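Local coordinates for DegV family protein (Streptococcus agalactiae, PDB 3LUP) that binds a long-chain fatty acid, with elaidic acid held in its pocket, and may take part in lipid transport or fatty acid metabolism, at residues 11-17 with 123-129; 118-122 with 155-160; 231-237 with 258-264. All coordinates share one frame; numbering follows the deposited sequence.

Contact 1: residues 11-17 with 123-129; sequences DTSAYLP and TSAPQGN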
loop_
_atom_site.group_PDB
_atom_site.type_symbol
_atom_site.label_atom_id
_atom_site.label_comp_id
_atom_site.label_asym_id
_atom_site.label_seq_id
_atom_site.Cartn_x
_atom_site.Cartn_y
_atom_site.Cartn_z
ATOM N N ASP A 11 -1.577 4.593 -7.766
ATOM C CA ASP A 11 -1.516 5.860 -7.071
ATOM C C ASP A 11 -0.212 5.922 -6.303
ATOM O O ASP A 11 0.515 4.947 -6.241
ATOM C CB ASP A 11 -2.735 6.051 -6.163
ATOM C CG ASP A 11 -2.980 4.854 -5.249
ATOM O OD1 ASP A 11 -2.060 4.500 -4.456
ATOM O OD2 ASP A 11 -4.097 4.271 -5.337
ATOM N N THR A 12 0.093 7.080 -5.739
ATOM C CA THR A 12 1.377 7.299 -5.090
ATOM C C THR A 12 1.542 6.554 -3.752
ATOM O O THR A 12 2.627 6.586 -3.168
ATOM C CB THR A 12 1.665 8.786 -4.888
ATOM O OG1 THR A 12 0.663 9.335 -4.035
ATOM C CG2 THR A 12 1.652 9.519 -6.216
ATOM N N SER A 13 0.499 5.863 -3.287
ATOM C CA SER A 13 0.620 5.039 -2.084
ATOM C C SER A 13 1.329 3.718 -2.376
ATOM O O SER A 13 1.822 3.061 -1.468
ATOM C CB SER A 13 -0.747 4.784 -1.439
ATOM O OG SER A 13 -1.410 3.661 -2.021
ATOM N N ALA A 14 1.369 3.325 -3.645
ATOM C CA ALA A 14 2.098 2.121 -4.064
ATOM C C ALA A 14 3.591 2.392 -4.026
ATOM O O ALA A 14 4.044 3.437 -4.486
ATOM C CB ALA A 14 1.687 1.726 -5.450
ATOM N N TYR A 15 4.361 1.477 -3.464
ATOM C CA TYR A 15 5.800 1.638 -3.500
ATOM C C TYR A 15 6.344 0.844 -4.667
ATOM O O TYR A 15 6.353 -0.390 -4.652
ATOM C CB TYR A 15 6.448 1.223 -2.188
ATOM C CG TYR A 15 7.919 1.529 -2.161
ATOM C CD1 TYR A 15 8.398 2.664 -1.519
ATOM C CD2 TYR A 15 8.840 0.690 -2.797
ATOM C CE1 TYR A 15 9.761 2.958 -1.509
ATOM C CE2 TYR A 15 10.188 0.975 -2.791
ATOM C CZ TYR A 15 10.642 2.109 -2.143
ATOM O OH TYR A 15 11.984 2.396 -2.123
ATOM N N LEU A 16 6.788 1.575 -5.683
ATOM C CA LEU A 16 7.176 0.990 -6.972
ATOM C C LEU A 16 8.630 0.527 -7.012
ATOM O O LEU A 16 9.539 1.320 -6.726
ATOM C CB LEU A 16 6.910 1.971 -8.117
ATOM C CG LEU A 16 5.443 2.314 -8.397
ATOM C CD1 LEU A 16 5.335 3.338 -9.515
ATOM C CD2 LEU A 16 4.573 1.071 -8.709
ATOM N N PRO A 17 8.848 -0.760 -7.374
ATOM C CA PRO A 17 10.208 -1.297 -7.559
ATOM C C PRO A 17 11.058 -0.359 -8.425
ATOM O O PRO A 17 10.510 0.412 -9.213
ATOM C CB PRO A 17 9.965 -2.638 -8.276
ATOM C CG PRO A 17 8.573 -3.037 -7.888
ATOM C CD PRO A 17 7.800 -1.772 -7.649
ATOM N N THR A 123 -1.511 -1.842 0.031
ATOM C CA THR A 123 -0.927 -0.583 -0.387
ATOM C C THR A 123 0.579 -0.688 -0.229
ATOM O O THR A 123 1.091 -1.776 -0.025
ATOM C CB THR A 123 -1.548 0.630 0.389
ATOM O OG1 THR A 123 -1.133 1.852 -0.223
ATOM C CG2 THR A 123 -1.161 0.631 1.867
ATOM N N SER A 124 1.294 0.426 -0.332
ATOM C CA SER A 124 2.748 0.415 -0.181
ATOM C C SER A 124 3.367 -0.614 -1.147
ATOM O O SER A 124 2.971 -0.662 -2.321
ATOM C CB SER A 124 3.131 0.145 1.282
ATOM O OG SER A 124 4.536 0.127 1.455
ATOM N N ALA A 125 4.281 -1.453 -0.647
ATOM C CA ALA A 125 5.164 -2.261 -1.493
ATOM C C ALA A 125 4.509 -3.455 -2.207
ATOM O O ALA A 125 4.845 -3.737 -3.370
ATOM C CB ALA A 125 6.382 -2.703 -0.710
ATOM N N PRO A 126 3.600 -4.183 -1.516
ATOM C CA PRO A 126 2.835 -5.212 -2.221
ATOM C C PRO A 126 2.063 -4.667 -3.419
ATOM O O PRO A 126 2.007 -5.326 -4.461
ATOM C CB PRO A 126 1.882 -5.723 -1.134
ATOM C CG PRO A 126 2.690 -5.655 0.087
ATOM C CD PRO A 126 3.432 -4.329 -0.054
ATOM N N GLN A 127 1.485 -3.477 -3.262
ATOM C CA GLN A 127 0.782 -2.811 -4.345
ATOM C C GLN A 127 1.727 -2.609 -5.534
ATOM O O GLN A 127 1.382 -2.948 -6.671
ATOM C CB GLN A 127 0.234 -1.464 -3.872
ATOM C CG GLN A 127 -1.087 -1.017 -4.535
ATOM C CD GLN A 127 -1.422 0.438 -4.236
ATOM O OE1 GLN A 127 -1.194 0.933 -3.133
ATOM N NE2 GLN A 127 -1.954 1.132 -5.220
ATOM N N GLY A 128 2.928 -2.100 -5.258
ATOM C CA GLY A 128 3.891 -1.752 -6.287
ATOM C C GLY A 128 4.374 -2.998 -6.969
ATOM O O GLY A 128 4.537 -3.033 -8.193
ATOM N N ASN A 129 4.591 -4.034 -6.171
ATOM C CA ASN A 129 4.919 -5.362 -6.688
ATOM C C ASN A 129 3.856 -5.910 -7.638
ATOM O O ASN A 129 4.198 -6.521 -8.630
ATOM C CB ASN A 129 5.133 -6.346 -5.543
ATOM C CG ASN A 129 6.443 -6.107 -4.777
ATOM O OD1 ASN A 129 6.640 -6.687 -3.709
ATOM N ND2 ASN A 129 7.341 -5.276 -5.325
#

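Contact 2: residues 118-122 with 155-160; sequences PDTKI and IEKIEG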
loop_
_atom_site.group_PDB
_atom_site.type_symbol
_atom_site.label_atom_id
_atom_site.label_comp_id
_atom_site.label_asym_id
_atom_site.label_seq_id
_atom_site.Cartn_x
_atom_site.Cartn_y
_atom_site.Cartn_z
ATOM N N PRO A 118 -9.291 -4.365 -10.124
ATOM C CA PRO A 118 -9.499 -5.289 -8.980
ATOM C C PRO A 118 -9.085 -4.649 -7.649
ATOM O O PRO A 118 -8.167 -3.803 -7.605
ATOM C CB PRO A 118 -8.591 -6.474 -9.312
ATOM C CG PRO A 118 -7.480 -5.861 -10.163
ATOM C CD PRO A 118 -8.110 -4.730 -10.939
ATOM N N ASP A 119 -9.774 -5.025 -6.576
ATOM C CA ASP A 119 -9.449 -4.476 -5.275
ATOM C C ASP A 119 -8.147 -5.106 -4.804
ATOM O O ASP A 119 -8.056 -6.324 -4.615
ATOM C CB ASP A 119 -10.589 -4.723 -4.281
ATOM C CG ASP A 119 -10.276 -4.210 -2.870
ATOM O OD1 ASP A 119 -9.347 -3.379 -2.686
ATOM O OD2 ASP A 119 -10.985 -4.648 -1.937
ATOM N N THR A 120 -7.134 -4.272 -4.618
ATOM C CA THR A 120 -5.818 -4.779 -4.265
ATOM C C THR A 120 -5.764 -5.190 -2.817
ATOM O O THR A 120 -4.945 -6.017 -2.461
ATOM C CB THR A 120 -4.700 -3.770 -4.541
ATOM O OG1 THR A 120 -4.851 -2.636 -3.671
ATOM C CG2 THR A 120 -4.737 -3.329 -5.996
ATOM N N LYS A 121 -6.625 -4.607 -1.984
ATOM C CA LYS A 121 -6.694 -4.934 -0.551
ATOM C C LYS A 121 -5.386 -4.664 0.188
ATOM O O LYS A 121 -5.160 -5.154 1.303
ATOM C CB LYS A 121 -7.126 -6.378 -0.335
ATOM C CG LYS A 121 -8.504 -6.704 -0.882
ATOM C CD LYS A 121 -8.838 -8.122 -0.512
ATOM C CE LYS A 121 -10.128 -8.579 -1.125
ATOM N NZ LYS A 121 -10.235 -10.046 -0.882
ATOM N N ILE A 122 -4.524 -3.871 -0.433
ATOM C CA ILE A 122 -3.234 -3.551 0.161
ATOM C C ILE A 122 -2.757 -2.162 -0.275
ATOM O O ILE A 122 -3.532 -1.380 -0.839
ATOM C CB ILE A 122 -2.199 -4.692 -0.090
ATOM C CG1 ILE A 122 -1.098 -4.662 0.970
ATOM C CG2 ILE A 122 -1.725 -4.756 -1.558
ATOM C CD1 ILE A 122 -1.612 -5.101 2.369
ATOM N N ILE A 155 -3.280 -11.117 -5.244
ATOM C CA ILE A 155 -3.925 -10.275 -4.245
ATOM C C ILE A 155 -4.355 -11.101 -3.031
ATOM O O ILE A 155 -4.355 -10.603 -1.932
ATOM C CB ILE A 155 -5.119 -9.512 -4.865
ATOM C CG1 ILE A 155 -4.596 -8.338 -5.684
ATOM C CG2 ILE A 155 -6.129 -9.059 -3.795
ATOM C CD1 ILE A 155 -5.453 -7.971 -6.863
ATOM N N GLU A 156 -4.689 -12.375 -3.239
ATOM C CA GLU A 156 -5.086 -13.286 -2.155
ATOM C C GLU A 156 -3.961 -13.768 -1.240
ATOM O O GLU A 156 -4.219 -14.178 -0.108
ATOM C CB GLU A 156 -5.805 -14.507 -2.732
ATOM C CG GLU A 156 -7.041 -14.169 -3.555
ATOM C CD GLU A 156 -8.069 -13.374 -2.771
ATOM O OE1 GLU A 156 -8.872 -13.999 -2.042
ATOM O OE2 GLU A 156 -8.087 -12.133 -2.893
ATOM N N LYS A 157 -2.724 -13.757 -1.717
ATOM C CA LYS A 157 -1.627 -14.278 -0.916
ATOM C C LYS A 157 -0.854 -13.166 -0.237
ATOM O O LYS A 157 -0.153 -13.416 0.730
ATOM C CB LYS A 157 -0.690 -15.162 -1.741
ATOM C CG LYS A 157 -1.358 -16.253 -2.594
ATOM C CD LYS A 157 -2.214 -17.246 -1.806
ATOM C CE LYS A 157 -1.392 -18.355 -1.190
ATOM N NZ LYS A 157 -2.242 -19.343 -0.446
ATOM N N ILE A 158 -1.003 -11.941 -0.740
ATOM C CA ILE A 158 -0.397 -10.760 -0.135
ATOM C C ILE A 158 -0.839 -10.612 1.325
ATOM O O ILE A 158 -1.975 -10.929 1.679
ATOM C CB ILE A 158 -0.726 -9.485 -0.945
ATOM C CG1 ILE A 158 0.099 -9.441 -2.227
ATOM C CG2 ILE A 158 -0.436 -8.218 -0.150
ATOM C CD1 ILE A 158 -0.536 -8.653 -3.326
ATOM N N GLU A 159 0.074 -10.156 2.171
ATOM C CA GLU A 159 -0.192 -9.954 3.582
ATOM C C GLU A 159 0.484 -8.665 3.981
ATOM O O GLU A 159 1.541 -8.330 3.438
ATOM C CB GLU A 159 0.418 -11.089 4.414
ATOM C CG GLU A 159 -0.118 -12.504 4.104
ATOM C CD GLU A 159 -1.592 -12.729 4.510
ATOM O OE1 GLU A 159 -2.092 -12.090 5.484
ATOM O OE2 GLU A 159 -2.244 -13.567 3.847
ATOM N N GLY A 160 -0.102 -7.955 4.937
ATOM C CA GLY A 160 0.474 -6.720 5.437
ATOM C C GLY A 160 0.248 -6.618 6.929
ATOM O O GLY A 160 -0.889 -6.501 7.376
#

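Contact 3: residues 231-237 with 258-264; sequences DIAIIHS and DLEIVSF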
loop_
_atom_site.group_PDB
_atom_site.type_symbol
_atom_site.label_atom_id
_atom_site.label_comp_id
_atom_site.label_asym_id
_atom_site.label_seq_id
_atom_site.Cartn_x
_atom_site.Cartn_y
_atom_site.Cartn_z
ATOM N N ASP A 231 8.292 -12.067 -2.339
ATOM C CA ASP A 231 9.034 -10.826 -2.108
ATOM C C ASP A 231 8.609 -10.261 -0.742
ATOM O O ASP A 231 7.399 -10.101 -0.480
ATOM C CB ASP A 231 8.787 -9.825 -3.242
ATOM C CG ASP A 231 9.484 -10.237 -4.566
ATOM O OD1 ASP A 231 10.711 -10.526 -4.537
ATOM O OD2 ASP A 231 8.815 -10.262 -5.635
ATOM N N ILE A 232 9.587 -10.000 0.136
ATOM C CA ILE A 232 9.290 -9.463 1.478
ATOM C C ILE A 232 9.833 -8.037 1.687
ATOM O O ILE A 232 10.989 -7.747 1.365
ATOM C CB ILE A 232 9.801 -10.379 2.630
ATOM C CG1 ILE A 232 9.504 -11.845 2.336
ATOM C CG2 ILE A 232 9.162 -9.989 3.966
ATOM C CD1 ILE A 232 10.266 -12.802 3.215
ATOM N N ALA A 233 8.995 -7.160 2.238
ATOM C CA ALA A 233 9.351 -5.765 2.419
ATOM C C ALA A 233 9.152 -5.379 3.878
ATOM O O ALA A 233 8.075 -5.601 4.433
ATOM C CB ALA A 233 8.486 -4.881 1.509
ATOM N N ILE A 234 10.191 -4.830 4.506
ATOM C CA ILE A 234 10.025 -4.173 5.792
ATOM C C ILE A 234 9.872 -2.683 5.512
ATOM O O ILE A 234 10.684 -2.080 4.803
ATOM C CB ILE A 234 11.214 -4.386 6.719
ATOM C CG1 ILE A 234 11.491 -5.875 6.895
ATOM C CG2 ILE A 234 10.955 -3.712 8.072
ATOM C CD1 ILE A 234 12.892 -6.161 7.410
ATOM N N ILE A 235 8.819 -2.092 6.051
ATOM C CA ILE A 235 8.473 -0.722 5.710
ATOM C C ILE A 235 8.300 0.057 7.006
ATOM O O ILE A 235 7.718 -0.456 7.949
ATOM C CB ILE A 235 7.179 -0.665 4.869
ATOM C CG1 ILE A 235 7.161 -1.798 3.834
ATOM C CG2 ILE A 235 7.031 0.697 4.196
ATOM C CD1 ILE A 235 5.842 -2.530 3.750
ATOM N N HIS A 236 8.818 1.280 7.062
ATOM C CA HIS A 236 8.754 2.060 8.278
ATOM C C HIS A 236 8.556 3.543 8.016
ATOM O O HIS A 236 8.939 4.057 6.957
ATOM C CB HIS A 236 10.027 1.850 9.099
ATOM C CG HIS A 236 11.249 2.413 8.459
ATOM N ND1 HIS A 236 11.753 3.651 8.787
ATOM C CD2 HIS A 236 12.047 1.926 7.482
ATOM C CE1 HIS A 236 12.823 3.896 8.053
ATOM N NE2 HIS A 236 13.025 2.862 7.255
ATOM N N SER A 237 7.963 4.230 8.987
ATOM C CA SER A 237 7.870 5.686 8.941
ATOM C C SER A 237 8.846 6.286 9.960
ATOM O O SER A 237 8.480 6.578 11.097
ATOM C CB SER A 237 6.427 6.161 9.165
ATOM O OG SER A 237 5.911 5.686 10.407
ATOM N N ASP A 258 15.046 -12.371 -0.072
ATOM C CA ASP A 258 14.062 -11.486 -0.703
ATOM C C ASP A 258 13.537 -10.488 0.334
ATOM O O ASP A 258 12.330 -10.358 0.548
ATOM C CB ASP A 258 12.915 -12.305 -1.312
ATOM C CG ASP A 258 13.403 -13.358 -2.298
ATOM O OD1 ASP A 258 13.878 -12.989 -3.399
ATOM O OD2 ASP A 258 13.296 -14.557 -1.977
ATOM N N LEU A 259 14.468 -9.779 0.964
ATOM C CA LEU A 259 14.154 -8.878 2.065
ATOM C C LEU A 259 14.742 -7.492 1.795
ATOM O O LEU A 259 15.953 -7.342 1.597
ATOM C CB LEU A 259 14.700 -9.467 3.362
ATOM C CG LEU A 259 14.203 -9.023 4.723
ATOM C CD1 LEU A 259 12.702 -9.188 4.839
ATOM C CD2 LEU A 259 14.902 -9.862 5.762
ATOM N N GLU A 260 13.868 -6.493 1.772
ATOM C CA GLU A 260 14.238 -5.132 1.435
ATOM C C GLU A 260 13.645 -4.200 2.475
ATOM O O GLU A 260 12.537 -4.441 2.959
ATOM C CB GLU A 260 13.702 -4.782 0.042
ATOM C CG GLU A 260 14.367 -3.552 -0.606
ATOM C CD GLU A 260 13.741 -3.123 -1.956
ATOM O OE1 GLU A 260 12.573 -3.515 -2.252
ATOM O OE2 GLU A 260 14.430 -2.370 -2.704
ATOM N N ILE A 261 14.384 -3.151 2.832
ATOM C CA ILE A 261 13.853 -2.104 3.718
ATOM C C ILE A 261 13.487 -0.849 2.913
ATOM O O ILE A 261 14.301 -0.309 2.147
ATOM C CB ILE A 261 14.802 -1.748 4.904
ATOM C CG1 ILE A 261 15.101 -2.990 5.767
ATOM C CG2 ILE A 261 14.178 -0.655 5.770
ATOM C CD1 ILE A 261 16.292 -2.868 6.734
ATOM N N VAL A 262 12.245 -0.404 3.079
ATOM C CA VAL A 262 11.724 0.741 2.346
ATOM C C VAL A 262 10.899 1.605 3.283
ATOM O O VAL A 262 10.399 1.120 4.308
ATOM C CB VAL A 262 10.845 0.320 1.135
ATOM C CG1 VAL A 262 11.666 -0.438 0.119
ATOM C CG2 VAL A 262 9.617 -0.498 1.567
ATOM N N SER A 263 10.758 2.877 2.918
ATOM C CA SER A 263 9.993 3.835 3.700
ATOM C C SER A 263 8.551 4.043 3.256
ATOM O O SER A 263 8.199 3.770 2.099
ATOM C CB SER A 263 10.707 5.169 3.696
ATOM O OG SER A 263 11.742 5.098 4.643
ATOM N N PHE A 264 7.732 4.524 4.199
ATOM C CA PHE A 264 6.416 5.063 3.890
ATOM C C PHE A 264 6.580 6.521 3.445
ATOM O O PHE A 264 7.606 7.154 3.729
ATOM C CB PHE A 264 5.486 5.001 5.112
ATOM C CG PHE A 264 5.109 3.595 5.552
ATOM C CD1 PHE A 264 4.308 2.772 4.746
ATOM C CD2 PHE A 264 5.514 3.110 6.796
ATOM C CE1 PHE A 264 3.936 1.467 5.173
ATOM C CE2 PHE A 264 5.170 1.822 7.217
ATOM C CZ PHE A 264 4.374 1.000 6.408
HETATM O O HOH W 1 11.317 6.483 6.914
#

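Contact 1: residues 11-17 with 123-129
The A14 methyl sits over one face of the Q127 side-chain amide, its CB 3.6 Å from CD and almost straight above it, while polar groups meet the amide at its two ends. This is where the loop after strand 6-11 of the parallel sheet, folded as an Asx turn and a type I turn from D11 to A14, docks on the N-terminal part of helix 124-138. At one end of the amide, T123 OG1 donates to OE1 (3.1 Å), approaching nearly along the C=O axis. At the other, NE2 has its stronger bond with the backbone O of L90 and a weak one, 3.5 Å, with D11 OD1; carboxylate and amide planes stand 67° apart. Q127 reaches the turn because its chain runs extended beyond CG (chi2 -168°). D11 OD1 is gripped from within its own turn by S13 OG on the syn side and by S13 N through the anti lone pair, and OD2 accepts from I92 N, which together fix the carboxylate's rotation. T123 also touches the bound elaidic acid, so this polar cluster backs onto the lipid pocket. Further along, P17 spreads over the helix backbone, CD 3.5 Å from G128 O, and CG meets N129 ND2. A14 and S124 form a single backbone bridge. S13 O takes a weak bond from S124 N, and S124 O accepts both G128 N, within the helix, and Y15 N, 2.8 Å away and 75° out of the carbonyl plane.

Contact 2: residues 118-122 with 155-160
I155 presses its CG2 branch against the backbone of the 118-122 loop, 3.4 Å from D119 O and 3.5 Å from T120 O, in the buried part of a contact that has a long ion pair at its margin. The loop links strand 114-116 to helix 124-138, and residues 155-160 lead from helix 144-155 into strand 159-163 of the mixed sheet. In I155, CG2 stands anti to the backbone N and CG1 beside it (chi1 -78°), which lays one branch on the two carbonyls and carries CD1 to P118, 4.3 Å from its CB. I122 fills the other end of the buried side. Its CG1 meets I158 CG2 at 3.8 Å, the two isoleucines slanting across each other, and its CD1 runs on to G160, 4.0 Å from CA, where the glycine lets the tip rest on bare backbone. L130 of helix 124-138 touches both I155 and I158, packing the helix against this side, and I122 and G160 both touch the bound elaidic acid. The outer side is looser. K121, its chain extended beyond CG, reaches E156 OE2 with NZ at 3.6 Å, a long salt bridge. NZ also bonds the backbone O of E197, its stronger partner, and E156 itself is solvent-exposed. The loop keeps its own shape: D119 OD1 accepts K121 N from above the carboxylate plane in an Asx turn and also bonds A94 N, while T120 OG1 bonds F91 O. With branched aliphatic carbons doing most of the touching, the two segments are probably held together mainly by apolar burial, and the charge pair probably adds little, being long and near solvent.

Contact 3: residues 231-237 with 258-264
I235 points to the sheet face toward helix 124-138, with V262 beside it and the F264 ring beyond the strand end. From its CB, 3.6 Å from F264 CZ, the side chain forks. CG2 sits over the middle of the phenyl ring, 3.3 Å from the centroid and 12° off the normal, a CH-pi contact. CG1, anti to the carbonyl carbon (chi1 -41°), runs alongside V262 and meets its CG2 at 3.6 Å; CD1 continues to S124. The same ring has S237 N at its edge, in plane, and I235 and F264 both touch the bound elaidic acid. The strands pair in parallel register from I232 with L259 to H236 with S263. I234 is bonded twice to the same strand, its N donating to E260 O and its O accepting V262 N, at 2.8 and 2.9 Å. The ladder runs on past the last bridge to F264 N, which donates to H236 O from 44° above the carbonyl plane. On the opposite face, I232, I234, L259 and I261 build an aliphatic patch, with L259 CD1 3.7 Å from I232 CG2; A243, Y247 and L250 of helix 240-252 pack on I234 and L259. There H236 has S263 OG over one ring face and I261 CG2 at its edge, and its ND1 is bonded to A239 N. At the strand starts D231 and D258 bring like charges near each other, answered by R132 and K284 respectively. The pair forms the parallel strands of the beta-alpha-beta unit 230-236, 240-252, 259-263, whose last strand edges the mixed sheet beside the lipid pocket.

Helix 124-138 ties the three together: contact 1 holds its N-terminal part, P126 packs on I158 of contact 2, and A125 on A233 of contact 3. Contacts 2 and 3 do not touch each other but reach the same mixed sheet, through strand 159-163 in one and strands 230-236 and 259-263 in the other. Contact 2 is largely buried, with an exposed charged fringe; contacts 1 and 3 are partly buried, contact 1 being nearest the centre of the chain. Their chemistry differs: a polar side-chain cluster with a single backbone bridge in contact 1, aliphatic packing in contact 2, a regular backbone ladder in contact 3. Each contributes residues touching the elaidic acid.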